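Local coordinates for protein papain inhibitor (Streptomyces mobaraensis, PDB 5NTB) that inhibits the cysteine proteases papain and bromelain and the serine protease trypsin, and serves transglutaminase as a glutamine and lysine donor substrate, at residues R54-R68 with R98-R110. Numbering follows the deposited sequence. Where two conformers were deposited one is given.
Sequences RGVSVEVSYNGRTIR and RGVVNGITWKFVR
Val101, on the short strand 101-102, meets Tyr62 at the end of strand 57-62, just before the C-terminal strand 104-109 pairs antiparallel with 57-62 in the double-psi beta-barrel of this inhibitor. Its CG1 methyl sits over one face of the tyrosine ring, 3.6 Å from the centroid and 21° off the normal, a CH-pi contact. Tyr62 reaches it because its CG stands anti to the backbone N (chi1 174°). A serine in place of Tyr62 would probably strip the Val101 methyl of its aromatic partner and open a gap beside Ile104 CG2, which also packs on ring atom CD1. Past the corner, where Gly103 and Ile104 form a G1 bulge opposite Gly10, Thr105 O accepts Ser61 N at 2.8 Å, almost straight (175°), and its N returns a bond to Ser61 O. Trp106 turns inward beside Val58 and Ile83, NE1 bonding to Thr81 O. Lys107, on the face carrying Glu59 and Val109, runs alongside Glu59, yet NZ stays 4.0 Å from OE2, too far for a salt bridge; in the conformer given, Arg68 NH2 forms one with Glu59 OE1, its hydrogen bond weak. Phe108 returns to the core, CD1 near Val56 CG1 and Trp41 edge-to-face. Val109 exchanges two backbone bonds with Ser57, its CG2 over one face of that Arg68 guanidinium. At the C-terminus a water accepts from Arg110 NH1 and donates to Arg54 O at 2.9 Å.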
loop_
_atom_site.group_PDB
_atom_site.type_symbol
_atom_site.label_atom_id
_atom_site.label_comp_id
_atom_site.label_asym_id
_atom_site.label_seq_id
_atom_site.Cartn_x
_atom_site.Cartn_y
_atom_site.Cartn_z
ATOM N N ARG A 54 -6.307 -2.550 10.949
ATOM C CA ARG A 54 -7.324 -3.491 11.422
ATOM C C ARG A 54 -8.314 -3.806 10.303
ATOM O O ARG A 54 -9.363 -3.171 10.178
ATOM C CB ARG A 54 -8.008 -2.945 12.651
ATOM C CG ARG A 54 -7.045 -2.809 13.823
ATOM C CD ARG A 54 -7.773 -2.597 15.125
ATOM N NE ARG A 54 -8.282 -1.233 15.234
ATOM C CZ ARG A 54 -7.601 -0.207 15.730
ATOM N NH1 ARG A 54 -6.364 -0.371 16.183
ATOM N NH2 ARG A 54 -8.164 0.991 15.779
ATOM N N GLY A 55 -7.962 -4.793 9.486
ATOM C CA GLY A 55 -8.872 -5.293 8.476
ATOM C C GLY A 55 -8.993 -4.441 7.240
ATOM O O GLY A 55 -9.958 -4.598 6.486
ATOM N N VAL A 56 -8.051 -3.535 7.003
ATOM C CA VAL A 56 -8.089 -2.673 5.829
ATOM C C VAL A 56 -7.113 -3.207 4.792
ATOM O O VAL A 56 -5.968 -3.554 5.113
ATOM C CB VAL A 56 -7.764 -1.214 6.191
ATOM C CG1 VAL A 56 -7.734 -0.350 4.927
ATOM C CG2 VAL A 56 -8.784 -0.679 7.202
ATOM N N SER A 57 -7.579 -3.308 3.560
ATOM C CA SER A 57 -6.769 -3.653 2.403
ATOM C C SER A 57 -6.901 -2.546 1.372
ATOM O O SER A 57 -7.650 -1.584 1.548
ATOM C CB SER A 57 -7.200 -4.991 1.797
ATOM O OG SER A 57 -6.974 -6.060 2.694
ATOM N N VAL A 58 -6.138 -2.672 0.304
ATOM C CA VAL A 58 -6.384 -1.853 -0.867
ATOM C C VAL A 58 -6.633 -2.769 -2.045
ATOM O O VAL A 58 -6.145 -3.901 -2.112
ATOM C CB VAL A 58 -5.234 -0.880 -1.182
ATOM C CG1 VAL A 58 -5.110 0.160 -0.075
ATOM C CG2 VAL A 58 -3.946 -1.639 -1.380
ATOM N N GLU A 59 -7.412 -2.262 -2.979
ATOM C CA GLU A 59 -7.545 -2.847 -4.304
ATOM C C GLU A 59 -6.844 -1.898 -5.257
ATOM O O GLU A 59 -7.152 -0.698 -5.276
ATOM C CB GLU A 59 -9.014 -3.044 -4.685
ATOM C CG GLU A 59 -9.602 -4.270 -4.015
ATOM C CD GLU A 59 -11.031 -4.559 -4.434
ATOM O OE1 GLU A 59 -11.685 -5.391 -3.767
ATOM O OE2 GLU A 59 -11.493 -3.963 -5.427
ATOM N N VAL A 60 -5.865 -2.420 -5.989
ATOM C CA VAL A 60 -5.009 -1.637 -6.873
ATOM C C VAL A 60 -5.223 -2.126 -8.289
ATOM O O VAL A 60 -5.116 -3.329 -8.557
ATOM C CB VAL A 60 -3.522 -1.762 -6.503
ATOM C CG1 VAL A 60 -2.695 -0.800 -7.368
ATOM C CG2 VAL A 60 -3.314 -1.491 -5.024
ATOM N N SER A 61 -5.501 -1.198 -9.195
ATOM C CA SER A 61 -5.775 -1.524 -10.585
ATOM C C SER A 61 -4.764 -0.829 -11.475
ATOM O O SER A 61 -4.502 0.371 -11.317
ATOM C CB SER A 61 -7.191 -1.112 -10.980
ATOM O OG SER A 61 -8.138 -1.706 -10.116
ATOM N N TYR A 62 -4.195 -1.585 -12.398
ATOM C CA TYR A 62 -3.335 -1.010 -13.415
ATOM C C TYR A 62 -3.442 -1.880 -14.650
ATOM O O TYR A 62 -3.390 -3.108 -14.545
ATOM C CB TYR A 62 -1.884 -0.935 -12.933
ATOM C CG TYR A 62 -0.925 -0.480 -13.999
ATOM C CD1 TYR A 62 -1.052 0.776 -14.563
ATOM C CD2 TYR A 62 0.096 -1.305 -14.447
ATOM C CE1 TYR A 62 -0.193 1.197 -15.553
ATOM C CE2 TYR A 62 0.960 -0.892 -15.416
ATOM C CZ TYR A 62 0.813 0.355 -15.970
ATOM O OH TYR A 62 1.690 0.763 -16.948
ATOM N N ASN A 63 -3.607 -1.244 -15.808
ATOM C CA ASN A 63 -3.522 -1.949 -17.082
ATOM C C ASN A 63 -4.521 -3.100 -17.141
ATOM O O ASN A 63 -4.232 -4.160 -17.690
ATOM C CB ASN A 63 -2.096 -2.455 -17.335
ATOM C CG ASN A 63 -1.502 -1.918 -18.621
ATOM O OD1 ASN A 63 -2.225 -1.582 -19.559
ATOM N ND2 ASN A 63 -0.171 -1.868 -18.685
ATOM N N GLY A 64 -5.698 -2.898 -16.547
ATOM C CA GLY A 64 -6.772 -3.869 -16.629
ATOM C C GLY A 64 -6.710 -5.007 -15.637
ATOM O O GLY A 64 -7.566 -5.898 -15.692
ATOM N N ARG A 65 -5.725 -5.019 -14.745
ATOM C CA ARG A 65 -5.612 -6.030 -13.709
ATOM C C ARG A 65 -5.812 -5.389 -12.347
ATOM O O ARG A 65 -5.358 -4.266 -12.110
ATOM C CB ARG A 65 -4.239 -6.706 -13.742
ATOM C CG ARG A 65 -3.991 -7.555 -14.970
ATOM C CD ARG A 65 -2.670 -8.309 -14.854
ATOM N NE ARG A 65 -2.320 -8.941 -16.121
ATOM C CZ ARG A 65 -1.728 -8.312 -17.133
ATOM N NH1 ARG A 65 -1.393 -7.030 -17.024
ATOM N NH2 ARG A 65 -1.460 -8.969 -18.255
ATOM N N THR A 66 -6.479 -6.104 -11.450
ATOM C CA THR A 66 -6.694 -5.628 -10.093
ATOM C C THR A 66 -6.236 -6.687 -9.105
ATOM O O THR A 66 -6.547 -7.873 -9.270
ATOM C CB THR A 66 -8.163 -5.277 -9.857
ATOM O OG1 THR A 66 -8.548 -4.224 -10.756
ATOM C CG2 THR A 66 -8.364 -4.811 -8.425
ATOM N N ILE A 67 -5.482 -6.258 -8.094
ATOM C CA ILE A 67 -5.083 -7.114 -6.980
ATOM C C ILE A 67 -5.577 -6.480 -5.685
ATOM O O ILE A 67 -5.883 -5.291 -5.623
ATOM C CB ILE A 67 -3.562 -7.339 -6.907
ATOM C CG1 ILE A 67 -2.824 -6.020 -6.710
ATOM C CG2 ILE A 67 -3.043 -8.073 -8.150
ATOM C CD1 ILE A 67 -1.330 -6.205 -6.489
ATOM N N ARG A 68 -5.621 -7.292 -4.631
ATOM C CA ARG A 68 -6.092 -6.861 -3.320
ATOM C C ARG A 68 -5.049 -7.259 -2.291
ATOM O O ARG A 68 -4.730 -8.444 -2.162
ATOM C CB ARG A 68 -7.450 -7.492 -3.000
ATOM C CG ARG A 68 -8.074 -7.050 -1.693
ATOM C CD ARG A 68 -9.313 -7.894 -1.413
ATOM N NE ARG A 68 -9.867 -7.657 -0.085
ATOM C CZ ARG A 68 -11.014 -7.030 0.150
ATOM N NH1 ARG A 68 -11.433 -6.864 1.398
ATOM N NH2 ARG A 68 -11.747 -6.571 -0.858
ATOM N N ARG A 98 10.454 -1.308 -14.262
ATOM C CA ARG A 98 9.845 -0.010 -14.548
ATOM C C ARG A 98 10.057 0.974 -13.403
ATOM O O ARG A 98 10.218 2.177 -13.647
ATOM C CB ARG A 98 8.351 -0.183 -14.829
ATOM N N GLY A 99 10.049 0.490 -12.162
ATOM C CA GLY A 99 10.383 1.290 -10.997
ATOM C C GLY A 99 9.232 2.067 -10.382
ATOM O O GLY A 99 8.907 1.894 -9.202
ATOM N N VAL A 100 8.622 2.952 -11.165
ATOM C CA VAL A 100 7.477 3.737 -10.713
ATOM C C VAL A 100 6.453 3.761 -11.831
ATOM O O VAL A 100 6.798 3.937 -13.004
ATOM C CB VAL A 100 7.879 5.163 -10.300
ATOM C CG1 VAL A 100 8.778 5.779 -11.350
ATOM C CG2 VAL A 100 6.639 6.027 -10.053
ATOM N N VAL A 101 5.193 3.557 -11.470
ATOM C CA VAL A 101 4.095 3.553 -12.425
ATOM C C VAL A 101 3.125 4.645 -12.020
ATOM O O VAL A 101 2.531 4.585 -10.937
ATOM C CB VAL A 101 3.382 2.195 -12.478
ATOM C CG1 VAL A 101 2.145 2.290 -13.342
ATOM C CG2 VAL A 101 4.322 1.115 -12.985
ATOM N N ASN A 102 2.963 5.641 -12.878
ATOM C CA ASN A 102 1.933 6.639 -12.680
ATOM C C ASN A 102 0.631 6.147 -13.289
ATOM O O ASN A 102 0.608 5.247 -14.135
ATOM C CB ASN A 102 2.332 7.957 -13.329
ATOM C CG ASN A 102 3.538 8.579 -12.666
ATOM O OD1 ASN A 102 3.492 8.940 -11.493
ATOM N ND2 ASN A 102 4.632 8.690 -13.405
ATOM N N GLY A 103 -0.461 6.760 -12.858
ATOM C CA GLY A 103 -1.739 6.439 -13.459
ATOM C C GLY A 103 -2.328 5.108 -13.051
ATOM O O GLY A 103 -2.984 4.454 -13.866
ATOM N N ILE A 104 -2.100 4.678 -11.815
ATOM C CA ILE A 104 -2.835 3.548 -11.273
ATOM C C ILE A 104 -4.080 4.089 -10.592
ATOM O O ILE A 104 -4.217 5.295 -10.354
ATOM C CB ILE A 104 -2.001 2.726 -10.273
ATOM C CG1 ILE A 104 -1.652 3.590 -9.052
ATOM C CG2 ILE A 104 -0.758 2.197 -10.949
ATOM C CD1 ILE A 104 -1.642 2.842 -7.743
ATOM N N THR A 105 -4.997 3.194 -10.281
ATOM C CA THR A 105 -6.124 3.537 -9.442
ATOM C C THR A 105 -6.099 2.616 -8.236
ATOM O O THR A 105 -5.689 1.455 -8.333
ATOM C CB THR A 105 -7.444 3.400 -10.194
ATOM O OG1 THR A 105 -7.730 2.013 -10.383
ATOM C CG2 THR A 105 -7.373 4.108 -11.577
ATOM N N TRP A 106 -6.513 3.144 -7.092
ATOM C CA TRP A 106 -6.558 2.324 -5.893
ATOM C C TRP A 106 -7.643 2.824 -4.965
ATOM O O TRP A 106 -8.077 3.974 -5.041
ATOM C CB TRP A 106 -5.187 2.266 -5.185
ATOM C CG TRP A 106 -4.665 3.540 -4.595
ATOM C CD1 TRP A 106 -3.926 4.501 -5.228
ATOM C CD2 TRP A 106 -4.800 3.965 -3.238
ATOM N NE1 TRP A 106 -3.592 5.505 -4.338
ATOM C CE2 TRP A 106 -4.119 5.197 -3.112
ATOM C CE3 TRP A 106 -5.416 3.413 -2.111
ATOM C CZ2 TRP A 106 -4.055 5.901 -1.909
ATOM C CZ3 TRP A 106 -5.349 4.107 -0.908
ATOM C CH2 TRP A 106 -4.657 5.339 -0.815
ATOM N N LYS A 107 -8.081 1.935 -4.078
ATOM C CA LYS A 107 -9.077 2.304 -3.089
ATOM C C LYS A 107 -8.846 1.455 -1.858
ATOM O O LYS A 107 -8.379 0.313 -1.952
ATOM C CB LYS A 107 -10.513 2.115 -3.603
ATOM C CG LYS A 107 -10.858 0.674 -3.942
ATOM C CD LYS A 107 -12.324 0.566 -4.336
ATOM C CE LYS A 107 -12.692 -0.854 -4.669
ATOM N NZ LYS A 107 -14.158 -0.968 -4.989
ATOM N N PHE A 108 -9.149 2.039 -0.708
ATOM C CA PHE A 108 -9.257 1.279 0.528
ATOM C C PHE A 108 -10.486 0.386 0.488
ATOM O O PHE A 108 -11.564 0.818 0.063
ATOM C CB PHE A 108 -9.378 2.217 1.727
ATOM C CG PHE A 108 -8.161 3.069 1.979
ATOM C CD1 PHE A 108 -7.008 2.507 2.508
ATOM C CD2 PHE A 108 -8.190 4.433 1.743
ATOM C CE1 PHE A 108 -5.893 3.294 2.771
ATOM C CE2 PHE A 108 -7.081 5.230 2.015
ATOM C CZ PHE A 108 -5.931 4.652 2.535
ATOM N N VAL A 109 -10.338 -0.847 0.975
ATOM C CA VAL A 109 -11.464 -1.774 1.099
ATOM C C VAL A 109 -11.428 -2.481 2.447
ATOM O O VAL A 109 -10.413 -2.504 3.142
ATOM C CB VAL A 109 -11.487 -2.839 -0.016
ATOM C CG1 VAL A 109 -11.681 -2.199 -1.379
ATOM C CG2 VAL A 109 -10.211 -3.663 0.021
ATOM N N ARG A 110 -12.559 -3.093 2.795
ATOM C CA ARG A 110 -12.637 -3.944 3.978
ATOM C C ARG A 110 -13.113 -5.345 3.609
ATOM O O ARG A 110 -12.468 -6.339 3.952
ATOM C CB ARG A 110 -13.567 -3.332 5.027
ATOM C CG ARG A 110 -12.871 -2.314 5.907
ATOM C CD ARG A 110 -13.514 -2.208 7.279
ATOM N NE ARG A 110 -12.675 -1.423 8.182
ATOM C CZ ARG A 110 -12.789 -0.108 8.355
ATOM N NH1 ARG A 110 -11.980 0.526 9.193
ATOM N NH2 ARG A 110 -13.713 0.576 7.693
HETATM O O HOH W 1 -10.163 -0.461 10.815
HETATM O O HOH W 2 -9.227 -6.334 4.374
HETATM O O HOH W 3 -12.060 -6.314 6.978
HETATM O O HOH W 4 -6.803 1.582 -13.601
HETATM O O HOH W 5 -4.179 2.000 -14.793
#